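Local coordinates for protein purine nucleoside phosphorylase (Caulobacter vibrioides, PDB 1XFJ) that probably acts as a purine nucleoside phosphorylase of the YfiH/LACC1 family, splitting inosine and methylthioadenosine with phosphate and deaminating adenosine, at residues 6-10 with 22-28; 68-72 with 84-88; 234-238 with 250-254. All coordinates share one frame; numbering follows the deposited sequence.

All three contacts reach one five-stranded mixed sheet. Interaction 1 adds the outermost strand 8-9 to strand 20-25, interaction 2 packs a loop against the other edge strand, 70-72, and interaction 3 sets the loop before helix 239-244 against the start of strand 253-259. Interactions 1 and 3, centres about 11 Å apart, are joined by probable hydrogen bonds from Arg27 N to Trp235 O and Phe25 N to Leu254 O. Interaction 2, about 23 Å from interaction 3 between centres, meets it where Leu70 and Val72 pack on Leu254. Bound acetate, probably from the crystallisation liquor, lies about 4 Å from the side chains of Val9 and Trp235, and glycerol about 3 Å from that of Gln28.

Interaction 1: residues 6-10 with 22-28; sequences LPTVQ and HAFFTRQ
Val9 and Phe24 form an antiparallel hydrogen-bonded pair that attaches the short N-terminal strand 8-9 to strand 20-25, at one edge of the five-stranded mixed sheet. The two bonds of the pair run from Val9 N to Phe24 O (2.9 Å) and from Phe24 N to Val9 O (3.1 Å), and the CB atoms of these residues meet on one face of the sheet. Val9 O also lies at the edge of the Phe24 ring, near its plane, 3.4 Å from Phe24 CD2. That ring packs further on Pro116 and Leu118 of strand 115-121, in the six-stranded sheet. On the other face Thr8 runs alongside Phe25, its CG2 3.6 Å from Phe25 CE1, and Leu6 CD1 slants in toward the same ring atom, while Trp62 of helix 49-62 stacks edge-to-face on Phe25. Beyond the strand, Gln10 reaches back with an extended chain (chi2 -175°), which carries NE2 across the His22 ring to donate to His22 O at 3.2 Å; the amide and imidazole planes are tilted 23° from each other. The other end is closed by one water with four bonds: it donates to Pro7 O and Gln28 O and accepts from Thr26 N and Thr26 OG1. The same hydroxyl completes an ST turn, accepting from Gln28 N at 3.1 Å.

Interaction 2: residues 68-72 with 84-88; sequences EDLNV and ADGSW
The margins of two sheets meet where Asn71 of strand 70-72 lies against Trp88 in the loop that follows strand 81-83: within this chain, strand 70-72 is outermost in the five-stranded sheet and strand 81-83 in the six-stranded one. The bridge is built on an amide standing upright over an indole, with the two planes 85° apart. Asn71 CB makes a CH-pi contact over the six-membered ring, 3.8 Å from its centroid, and OD1 sits above the same face with Trp88 CD2 as its nearest ring atom at 3.2 Å. CB already points at the loop, and with CG anti to the carbonyl carbon (chi1 -61°) OD1 comes down on the same ring face as CB. Ala84 CB approaches the amide as well, 3.7 Å from Asn71 OD1, and Val98 of strand 97-100 touches Asn71, Ala84 and Trp88 alike. The strand itself is held by backbone bonds from Asn71 to Ile106 and Gly108. No hydrogen bond joins the two segments. Asn71 OD1 is 2.9 Å from Gly86 O, a meeting of two acceptors, and the buried backbone N of Trp88 has no partner in the model. The contact therefore probably owes its stability to dispersion and ring-face packing. As modelled, the approach of OD1 to Gly86 O would be unfavourable; the opposite amide orientation, with NH2 toward Gly86 O and the indole, is possible and would turn it into an attraction, though it would bring OD1 close to Asp69 O.

Interaction 3: residues 234-238 with 250-254; sequences EWFFS and YGRLL
Tyr250 to Arg252 lead into strand 253-259 of the five-stranded sheet, which begins at Leu253, and the segment packs on the loop that ends in the N-cap of helix 239-244, a buried contact of apolar and CH-pi type with no hydrogen bond across it. Tyr250 comes first, its CB loosely facing Ser238 O; Ser238 OG caps the helix through Arg241 N and also bonds Asp113. Gly251 follows at the centre of the contact. Lacking a side chain, it brings CA straight over the face of Phe237, 3.6 Å from the ring centroid and only 9° off the normal. Its carbonyl turns beside Phe237 CB (3.1 Å from Gly251 O), and this buried oxygen has no polar partner in the model. Arg252 leaves the backbone pointing away from segment 234-238, and its chain folds so that NE donates to Tyr250 O at 2.9 Å from above the carbonyl plane while NH2 forms a salt bridge with Asp249. Leu253 finally spreads its two methyls between neighbouring phenylalanines. CD2 lies 3.6 Å from Phe237 CD2, whereas CD1 reaches the other ring, 3.8 Å from Phe236 CD1.

Interaction 1: residues 6-10 with 22-28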
loop_
_atom_site.group_PDB
_atom_site.type_symbol
_atom_site.label_atom_id
_atom_site.label_comp_id
_atom_site.label_asym_id
_atom_site.label_seq_id
_atom_site.Cartn_x
_atom_site.Cartn_y
_atom_site.Cartn_z
ATOM N N LEU A 6 12.098 -1.771 14.584
ATOM C CA LEU A 6 11.491 -0.847 13.632
ATOM C C LEU A 6 10.064 -0.500 14.039
ATOM O O LEU A 6 9.268 -1.387 14.353
ATOM C CB LEU A 6 11.456 -1.456 12.226
ATOM C CG LEU A 6 12.761 -1.582 11.439
ATOM C CD1 LEU A 6 12.476 -2.238 10.086
ATOM C CD2 LEU A 6 13.377 -0.201 11.241
ATOM N N PRO A 7 9.729 0.799 14.065
ATOM C CA PRO A 7 8.371 1.207 14.431
ATOM C C PRO A 7 7.423 0.745 13.329
ATOM O O PRO A 7 7.763 0.800 12.143
ATOM C CB PRO A 7 8.469 2.728 14.487
ATOM C CG PRO A 7 9.894 2.956 14.905
ATOM C CD PRO A 7 10.630 1.965 14.031
ATOM N N THR A 8 6.239 0.285 13.707
ATOM C CA THR A 8 5.286 -0.171 12.710
ATOM C C THR A 8 3.862 0.121 13.119
ATOM O O THR A 8 3.568 0.352 14.292
ATOM C CB THR A 8 5.372 -1.700 12.478
ATOM O OG1 THR A 8 4.996 -2.385 13.681
ATOM C CG2 THR A 8 6.783 -2.116 12.086
ATOM N N VAL A 9 2.982 0.129 12.126
ATOM C CA VAL A 9 1.565 0.308 12.368
ATOM C C VAL A 9 1.008 -1.069 12.053
ATOM O O VAL A 9 1.219 -1.595 10.963
ATOM C CB VAL A 9 0.924 1.330 11.409
ATOM C CG1 VAL A 9 -0.589 1.296 11.560
ATOM C CG2 VAL A 9 1.449 2.727 11.711
ATOM N N GLN A 10 0.331 -1.673 13.016
ATOM C CA GLN A 10 -0.244 -2.985 12.784
ATOM C C GLN A 10 -1.736 -2.947 13.016
ATOM O O GLN A 10 -2.238 -2.103 13.758
ATOM C CB GLN A 10 0.402 -4.020 13.697
ATOM C CG GLN A 10 1.818 -4.372 13.299
ATOM C CD GLN A 10 2.383 -5.474 14.157
ATOM O OE1 GLN A 10 2.492 -5.331 15.374
ATOM N NE2 GLN A 10 2.740 -6.588 13.531
ATOM N N HIS A 22 2.826 -9.127 9.358
ATOM C CA HIS A 22 2.482 -7.981 8.523
ATOM C C HIS A 22 2.944 -6.701 9.189
ATOM O O HIS A 22 3.210 -6.676 10.389
ATOM C CB HIS A 22 0.970 -7.884 8.365
ATOM C CG HIS A 22 0.291 -7.291 9.559
ATOM N ND1 HIS A 22 -0.231 -6.015 9.562
ATOM C CD2 HIS A 22 0.098 -7.779 10.807
ATOM C CE1 HIS A 22 -0.715 -5.743 10.761
ATOM N NE2 HIS A 22 -0.526 -6.796 11.536
ATOM N N ALA A 23 2.995 -5.628 8.408
ATOM C CA ALA A 23 3.393 -4.341 8.943
ATOM C C ALA A 23 3.281 -3.225 7.927
ATOM O O ALA A 23 3.580 -3.405 6.748
ATOM C CB ALA A 23 4.822 -4.404 9.465
ATOM N N PHE A 24 2.813 -2.078 8.405
ATOM C CA PHE A 24 2.719 -0.872 7.596
ATOM C C PHE A 24 3.845 -0.057 8.226
ATOM O O PHE A 24 3.717 0.427 9.349
ATOM C CB PHE A 24 1.370 -0.178 7.809
ATOM C CG PHE A 24 0.196 -0.962 7.290
ATOM C CD1 PHE A 24 -0.053 -1.047 5.922
ATOM C CD2 PHE A 24 -0.652 -1.632 8.167
ATOM C CE1 PHE A 24 -1.135 -1.789 5.435
ATOM C CE2 PHE A 24 -1.733 -2.375 7.694
ATOM C CZ PHE A 24 -1.976 -2.454 6.323
ATOM N N PHE A 25 4.961 0.065 7.519
ATOM C CA PHE A 25 6.098 0.787 8.063
ATOM C C PHE A 25 5.953 2.298 8.036
ATOM O O PHE A 25 5.118 2.849 7.311
ATOM C CB PHE A 25 7.373 0.350 7.336
ATOM C CG PHE A 25 7.757 -1.071 7.625
ATOM C CD1 PHE A 25 8.442 -1.388 8.794
ATOM C CD2 PHE A 25 7.352 -2.102 6.780
ATOM C CE1 PHE A 25 8.717 -2.715 9.124
ATOM C CE2 PHE A 25 7.618 -3.434 7.098
ATOM C CZ PHE A 25 8.303 -3.742 8.276
ATOM N N THR A 26 6.763 2.959 8.859
ATOM C CA THR A 26 6.761 4.410 8.942
ATOM C C THR A 26 8.047 4.919 8.299
ATOM O O THR A 26 8.792 4.151 7.680
ATOM C CB THR A 26 6.702 4.903 10.410
ATOM O OG1 THR A 26 7.957 4.653 11.056
ATOM C CG2 THR A 26 5.593 4.182 11.173
ATOM N N ARG A 27 8.306 6.212 8.445
ATOM C CA ARG A 27 9.502 6.816 7.877
ATOM C C ARG A 27 10.688 6.646 8.824
ATOM O O ARG A 27 11.827 6.917 8.455
ATOM C CB ARG A 27 9.266 8.309 7.627
ATOM C CG ARG A 27 9.113 9.124 8.902
ATOM C CD ARG A 27 8.893 10.591 8.586
ATOM N NE ARG A 27 9.977 11.139 7.776
ATOM C CZ ARG A 27 9.925 12.318 7.168
ATOM N NH1 ARG A 27 8.841 13.074 7.283
ATOM N NH2 ARG A 27 10.950 12.740 6.437
ATOM N N GLN A 28 10.416 6.182 10.039
ATOM C CA GLN A 28 11.462 6.014 11.048
ATOM C C GLN A 28 12.173 4.659 11.088
ATOM O O GLN A 28 11.597 3.628 10.727
ATOM C CB GLN A 28 10.880 6.325 12.434
ATOM C CG GLN A 28 10.552 7.797 12.643
ATOM C CD GLN A 28 10.064 8.104 14.049
ATOM O OE1 GLN A 28 10.451 7.438 15.009
ATOM N NE2 GLN A 28 9.225 9.128 14.179
HETATM O O HOH W 1 9.100 2.321 10.441
#

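Interaction 2: residues 68-72 with 84-88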
loop_
_atom_site.group_PDB
_atom_site.type_symbol
_atom_site.label_atom_id
_atom_site.label_comp_id
_atom_site.label_asym_id
_atom_site.label_seq_id
_atom_site.Cartn_x
_atom_site.Cartn_y
_atom_site.Cartn_z
ATOM N N GLU A 68 16.638 -10.807 -0.273
ATOM C CA GLU A 68 16.136 -11.666 -1.343
ATOM C C GLU A 68 14.662 -12.010 -1.148
ATOM O O GLU A 68 13.906 -12.108 -2.115
ATOM C CB GLU A 68 16.939 -12.969 -1.417
ATOM C CG GLU A 68 18.344 -12.823 -1.972
ATOM C CD GLU A 68 19.012 -14.166 -2.215
ATOM O OE1 GLU A 68 19.230 -14.912 -1.238
ATOM O OE2 GLU A 68 19.315 -14.478 -3.386
ATOM N N ASP A 69 14.262 -12.183 0.106
ATOM C CA ASP A 69 12.887 -12.540 0.438
ATOM C C ASP A 69 11.886 -11.404 0.228
ATOM O O ASP A 69 10.681 -11.604 0.370
ATOM C CB ASP A 69 12.811 -13.021 1.888
ATOM C CG ASP A 69 13.767 -14.169 2.172
ATOM O OD1 ASP A 69 13.724 -15.180 1.437
ATOM O OD2 ASP A 69 14.557 -14.062 3.131
ATOM N N LEU A 70 12.380 -10.218 -0.109
ATOM C CA LEU A 70 11.498 -9.079 -0.321
ATOM C C LEU A 70 11.120 -8.946 -1.792
ATOM O O LEU A 70 11.983 -8.861 -2.666
ATOM C CB LEU A 70 12.165 -7.793 0.174
ATOM C CG LEU A 70 11.282 -6.544 0.256
ATOM C CD1 LEU A 70 10.030 -6.832 1.078
ATOM C CD2 LEU A 70 12.080 -5.409 0.884
ATOM N N ASN A 71 9.818 -8.932 -2.053
ATOM C CA ASN A 71 9.297 -8.829 -3.410
ATOM C C ASN A 71 8.462 -7.558 -3.569
ATOM O O ASN A 71 7.356 -7.456 -3.033
ATOM C CB ASN A 71 8.434 -10.057 -3.725
ATOM C CG ASN A 71 9.214 -11.369 -3.656
ATOM O OD1 ASN A 71 9.670 -11.889 -4.676
ATOM N ND2 ASN A 71 9.369 -11.904 -2.451
ATOM N N VAL A 72 8.999 -6.588 -4.303
ATOM C CA VAL A 72 8.303 -5.329 -4.540
ATOM C C VAL A 72 8.382 -5.002 -6.030
ATOM O O VAL A 72 9.434 -5.140 -6.650
ATOM C CB VAL A 72 8.928 -4.183 -3.721
ATOM C CG1 VAL A 72 8.141 -2.897 -3.933
ATOM C CG2 VAL A 72 8.947 -4.558 -2.243
ATOM N N ALA A 84 4.413 -14.200 -6.604
ATOM C CA ALA A 84 5.800 -14.385 -6.202
ATOM C C ALA A 84 5.931 -15.693 -5.429
ATOM O O ALA A 84 5.391 -15.825 -4.334
ATOM C CB ALA A 84 6.255 -13.217 -5.329
ATOM N N ASP A 85 6.636 -16.663 -6.003
ATOM C CA ASP A 85 6.834 -17.946 -5.334
ATOM C C ASP A 85 8.296 -18.094 -4.938
ATOM O O ASP A 85 8.744 -19.171 -4.549
ATOM C CB ASP A 85 6.428 -19.105 -6.248
ATOM C CG ASP A 85 7.133 -19.067 -7.586
ATOM O OD1 ASP A 85 8.351 -18.792 -7.610
ATOM O OD2 ASP A 85 6.472 -19.323 -8.615
ATOM N N GLY A 86 9.032 -16.995 -5.045
ATOM C CA GLY A 86 10.438 -17.000 -4.696
ATOM C C GLY A 86 11.011 -15.604 -4.807
ATOM O O GLY A 86 10.307 -14.665 -5.174
ATOM N N SER A 87 12.294 -15.466 -4.496
ATOM C CA SER A 87 12.958 -14.173 -4.559
ATOM C C SER A 87 13.154 -13.696 -5.995
ATOM O O SER A 87 13.358 -14.502 -6.905
ATOM C CB SER A 87 14.316 -14.257 -3.863
ATOM O OG SER A 87 15.125 -15.252 -4.461
ATOM N N TRP A 88 13.081 -12.383 -6.191
ATOM C CA TRP A 88 13.276 -11.793 -7.512
ATOM C C TRP A 88 14.638 -11.113 -7.556
ATOM O O TRP A 88 15.006 -10.502 -8.560
ATOM C CB TRP A 88 12.197 -10.750 -7.819
ATOM C CG TRP A 88 10.813 -11.297 -7.960
ATOM C CD1 TRP A 88 10.457 -12.511 -8.473
ATOM C CD2 TRP A 88 9.591 -10.619 -7.649
ATOM N NE1 TRP A 88 9.088 -12.631 -8.503
ATOM C CE2 TRP A 88 8.532 -11.483 -8.003
ATOM C CE3 TRP A 88 9.286 -9.362 -7.107
ATOM C CZ2 TRP A 88 7.188 -11.132 -7.833
ATOM C CZ3 TRP A 88 7.949 -9.013 -6.938
ATOM C CH2 TRP A 88 6.917 -9.897 -7.302
#

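Interaction 3: residues 234-238 with 250-254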
loop_
_atom_site.group_PDB
_atom_site.type_symbol
_atom_site.label_atom_id
_atom_site.label_comp_id
_atom_site.label_asym_id
_atom_site.label_seq_id
_atom_site.Cartn_x
_atom_site.Cartn_y
_atom_site.Cartn_z
ATOM N N GLU A 234 5.604 13.422 11.229
ATOM C CA GLU A 234 6.449 12.772 12.226
ATOM C C GLU A 234 6.669 11.305 11.869
ATOM O O GLU A 234 7.751 10.752 12.088
ATOM C CB GLU A 234 5.778 12.855 13.602
ATOM C CG GLU A 234 6.481 12.066 14.709
ATOM C CD GLU A 234 5.662 11.987 15.991
ATOM O OE1 GLU A 234 4.607 12.654 16.071
ATOM O OE2 GLU A 234 6.074 11.261 16.925
ATOM N N TRP A 235 5.638 10.689 11.301
ATOM C CA TRP A 235 5.688 9.273 10.967
ATOM C C TRP A 235 5.647 8.867 9.501
ATOM O O TRP A 235 6.068 7.762 9.167
ATOM C CB TRP A 235 4.544 8.547 11.681
ATOM C CG TRP A 235 4.586 8.670 13.161
ATOM C CD1 TRP A 235 3.784 9.446 13.949
ATOM C CD2 TRP A 235 5.485 7.994 14.042
ATOM N NE1 TRP A 235 4.128 9.294 15.272
ATOM C CE2 TRP A 235 5.171 8.408 15.357
ATOM C CE3 TRP A 235 6.526 7.078 13.850
ATOM C CZ2 TRP A 235 5.864 7.936 16.474
ATOM C CZ3 TRP A 235 7.215 6.608 14.964
ATOM C CH2 TRP A 235 6.879 7.039 16.258
ATOM N N PHE A 236 5.154 9.732 8.623
ATOM C CA PHE A 236 5.032 9.329 7.222
ATOM C C PHE A 236 5.524 10.291 6.153
ATOM O O PHE A 236 5.492 11.509 6.331
ATOM C CB PHE A 236 3.563 9.008 6.924
ATOM C CG PHE A 236 2.937 8.064 7.912
ATOM C CD1 PHE A 236 3.355 6.737 7.992
ATOM C CD2 PHE A 236 1.952 8.510 8.786
ATOM C CE1 PHE A 236 2.799 5.866 8.932
ATOM C CE2 PHE A 236 1.388 7.649 9.732
ATOM C CZ PHE A 236 1.814 6.326 9.804
ATOM N N PHE A 237 5.987 9.718 5.043
ATOM C CA PHE A 237 6.422 10.492 3.886
ATOM C C PHE A 237 5.094 10.833 3.209
ATOM O O PHE A 237 4.103 10.125 3.407
ATOM C CB PHE A 237 7.243 9.637 2.916
ATOM C CG PHE A 237 8.572 9.189 3.454
ATOM C CD1 PHE A 237 9.523 10.116 3.866
ATOM C CD2 PHE A 237 8.885 7.836 3.515
ATOM C CE1 PHE A 237 10.770 9.698 4.332
ATOM C CE2 PHE A 237 10.125 7.409 3.978
ATOM C CZ PHE A 237 11.070 8.343 4.388
ATOM N N SER A 238 5.069 11.890 2.408
ATOM C CA SER A 238 3.839 12.289 1.724
ATOM C C SER A 238 4.111 13.033 0.422
ATOM O O SER A 238 4.740 14.094 0.424
ATOM C CB SER A 238 2.991 13.174 2.639
ATOM O OG SER A 238 1.874 13.703 1.941
ATOM N N TYR A 250 10.316 12.423 -2.973
ATOM C CA TYR A 250 9.865 12.088 -1.629
ATOM C C TYR A 250 10.224 10.653 -1.289
ATOM O O TYR A 250 10.455 9.835 -2.180
ATOM C CB TYR A 250 8.350 12.281 -1.526
ATOM C CG TYR A 250 7.599 11.728 -2.715
ATOM C CD1 TYR A 250 7.201 10.393 -2.764
ATOM C CD2 TYR A 250 7.339 12.534 -3.823
ATOM C CE1 TYR A 250 6.565 9.871 -3.897
ATOM C CE2 TYR A 250 6.710 12.027 -4.950
ATOM C CZ TYR A 250 6.327 10.700 -4.987
ATOM O OH TYR A 250 5.716 10.214 -6.120
ATOM N N GLY A 251 10.286 10.362 0.005
ATOM C CA GLY A 251 10.599 9.018 0.444
ATOM C C GLY A 251 9.378 8.143 0.237
ATOM O O GLY A 251 8.262 8.658 0.125
ATOM N N ARG A 252 9.587 6.831 0.180
ATOM C CA ARG A 252 8.496 5.884 -0.020
ATOM C C ARG A 252 8.379 4.944 1.176
ATOM O O ARG A 252 9.381 4.417 1.666
ATOM C CB ARG A 252 8.729 5.050 -1.290
ATOM C CG ARG A 252 9.290 5.834 -2.474
ATOM C CD ARG A 252 8.419 7.026 -2.835
ATOM N NE ARG A 252 9.095 7.907 -3.785
ATOM C CZ ARG A 252 9.338 7.598 -5.054
ATOM N NH1 ARG A 252 8.951 6.423 -5.539
ATOM N NH2 ARG A 252 9.981 8.456 -5.834
ATOM N N LEU A 253 7.149 4.742 1.638
ATOM C CA LEU A 253 6.870 3.863 2.767
ATOM C C LEU A 253 6.559 2.463 2.263
ATOM O O LEU A 253 5.900 2.301 1.241
ATOM C CB LEU A 253 5.650 4.365 3.528
ATOM C CG LEU A 253 5.707 5.788 4.066
ATOM C CD1 LEU A 253 4.290 6.273 4.371
ATOM C CD2 LEU A 253 6.579 5.808 5.313
ATOM N N LEU A 254 7.014 1.452 2.992
ATOM C CA LEU A 254 6.735 0.082 2.594
ATOM C C LEU A 254 5.665 -0.510 3.501
ATOM O O LEU A 254 5.580 -0.172 4.677
ATOM C CB LEU A 254 7.993 -0.782 2.692
ATOM C CG LEU A 254 7.822 -2.172 2.064
ATOM C CD1 LEU A 254 7.781 -2.024 0.555
ATOM C CD2 LEU A 254 8.959 -3.088 2.465
#